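Local coordinates for DUF917 domain-containing protein (Chromobacterium violaceum, PDB 2O3I) that is of unknown function but belongs to the S-Me-THD-like family, with both its N-terminal and its C-terminal domain, at residues Leu248-Arg252 with Arg253-Ile257. The protein carries 2 engineered substitutions. Residues are numbered along the deposited sequence; the frame is centred on the assembly and turned at random.
Sequences LDFLR and RELDI
I257 N bonds to L251 O, six residues back, at 2.7 Å. L251 O also accepts a hydrogen bond from L255 N at 3.2 Å. The two donors come from opposite faces of the carbonyl plane, and neither sits on a lone pair. L251 O thus bonds both L255, in the helix's C-terminal region, and I257, in the chain that leaves it. L251 CB and I257 CB meet beside this bond, and both side chains also touch L358 of strand 352-358.

On another side of the helix, E254 CB lies over the centre of the F250 ring, 3.7 Å from its centroid, in a CH-pi contact. F250 CG is anti to the backbone N (chi1 -176°), which swings the ring toward the C-terminal end, so that E254 CB comes over one face. The E254 chain bends at chi2, and its OE2 pairs with K231 of helix 225-237. L255 CD1 meets F250 CE2 obliquely at 3.9 Å.

D249 takes both arginines: R252 at OD1 and R253 over its carboxylate. R252 NH2 makes a weak hydrogen bond and salt bridge to D249 OD1, 3.3 Å long and in the guanidinium plane. R253 reaches back with an extended chain and stacks its guanidinium on the carboxylate, the planes 23° apart. R253 NH2 is 3.8 Å from D249 OD2, so this is a long salt bridge of charges alone. The two guanidinium groups stand nearly perpendicular. R252 NH2 is also 3.2 Å from R253 NE; the shared D249 charge probably offsets this like-charge contact.

D256 has positive phi (55°) and lies in the left-handed helical region. The chain turns away there, as at many helix C-termini, ending a helix whose F250 and L255 pack on helix 225-237, and whose L248 and L251 pack on strand 352-358.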
# COMPACT_ATOMS: atom_id res chain seq x y z
N LEU A 248 11.93 -27.14 -32.16
CA LEU A 248 13.04 -27.74 -31.44
C LEU A 248 14.31 -27.69 -32.29
O LEU A 248 15.40 -27.43 -31.78
CB LEU A 248 12.73 -29.19 -31.07
CG LEU A 248 11.58 -29.39 -30.08
CD1 LEU A 248 11.29 -30.88 -29.97
CD2 LEU A 248 11.94 -28.81 -28.72
N ASP A 249 14.17 -27.94 -33.59
CA ASP A 249 15.33 -27.88 -34.47
C ASP A 249 15.92 -26.47 -34.44
O ASP A 249 17.12 -26.31 -34.21
CB ASP A 249 14.93 -28.27 -35.91
CG ASP A 249 14.68 -29.77 -36.07
OD1 ASP A 249 14.80 -30.51 -35.07
OD2 ASP A 249 14.37 -30.22 -37.20
N PHE A 250 15.07 -25.46 -34.64
CA PHE A 250 15.51 -24.06 -34.64
C PHE A 250 16.20 -23.68 -33.34
O PHE A 250 17.28 -23.07 -33.34
CB PHE A 250 14.31 -23.12 -34.86
CG PHE A 250 14.69 -21.66 -34.97
CD1 PHE A 250 15.12 -21.13 -36.18
CD2 PHE A 250 14.66 -20.83 -33.85
CE1 PHE A 250 15.50 -19.79 -36.28
CE2 PHE A 250 15.05 -19.50 -33.94
CZ PHE A 250 15.47 -18.98 -35.16
N LEU A 251 15.56 -24.03 -32.23
CA LEU A 251 16.10 -23.72 -30.92
C LEU A 251 17.50 -24.28 -30.74
O LEU A 251 18.39 -23.61 -30.24
CB LEU A 251 15.19 -24.28 -29.83
CG LEU A 251 13.81 -23.64 -29.64
CD1 LEU A 251 12.96 -24.53 -28.72
CD2 LEU A 251 13.94 -22.25 -29.05
N ARG A 252 17.68 -25.53 -31.16
CA ARG A 252 18.96 -26.20 -31.02
C ARG A 252 20.03 -25.65 -31.94
O ARG A 252 21.12 -25.29 -31.49
CB ARG A 252 18.78 -27.70 -31.26
CG ARG A 252 20.02 -28.52 -30.99
CD ARG A 252 19.80 -29.99 -31.32
NE ARG A 252 19.49 -30.19 -32.74
CZ ARG A 252 18.26 -30.31 -33.24
NH1 ARG A 252 17.20 -30.25 -32.45
NH2 ARG A 252 18.10 -30.48 -34.55
N ARG A 253 19.71 -25.58 -33.23
CA ARG A 253 20.65 -25.11 -34.25
C ARG A 253 20.89 -23.60 -34.30
O ARG A 253 22.02 -23.16 -34.53
CB ARG A 253 20.18 -25.58 -35.63
CG ARG A 253 20.00 -27.09 -35.74
CD ARG A 253 19.37 -27.49 -37.07
NE ARG A 253 19.08 -28.92 -37.12
CZ ARG A 253 18.31 -29.50 -38.04
NH1 ARG A 253 17.76 -28.77 -39.00
NH2 ARG A 253 18.09 -30.80 -38.00
N GLU A 254 19.84 -22.81 -34.10
CA GLU A 254 19.98 -21.36 -34.16
C GLU A 254 20.18 -20.61 -32.84
O GLU A 254 20.79 -19.55 -32.83
CB GLU A 254 18.77 -20.76 -34.89
CG GLU A 254 18.69 -21.14 -36.35
CD GLU A 254 19.80 -20.52 -37.17
OE1 GLU A 254 19.89 -20.85 -38.38
OE2 GLU A 254 20.57 -19.71 -36.63
N LEU A 255 19.68 -21.15 -31.74
CA LEU A 255 19.84 -20.49 -30.45
C LEU A 255 20.58 -21.35 -29.43
O LEU A 255 20.76 -20.96 -28.28
CB LEU A 255 18.48 -20.06 -29.90
CG LEU A 255 17.70 -19.09 -30.79
CD1 LEU A 255 16.27 -18.94 -30.28
CD2 LEU A 255 18.40 -17.75 -30.83
N ASP A 256 21.02 -22.53 -29.85
CA ASP A 256 21.75 -23.44 -28.98
C ASP A 256 20.96 -23.73 -27.69
O ASP A 256 21.49 -23.64 -26.58
CB ASP A 256 23.12 -22.83 -28.66
CG ASP A 256 24.04 -23.79 -27.93
OD1 ASP A 256 24.16 -24.96 -28.37
OD2 ASP A 256 24.66 -23.38 -26.93
N ILE A 257 19.69 -24.06 -27.86
CA ILE A 257 18.81 -24.38 -26.74
C ILE A 257 18.22 -25.76 -26.98
O ILE A 257 17.57 -26.01 -28.00
CB ILE A 257 17.65 -23.35 -26.61
CG1 ILE A 257 18.20 -22.00 -26.16
CG2 ILE A 257 16.61 -23.85 -25.61
CD1 ILE A 257 17.17 -20.88 -26.13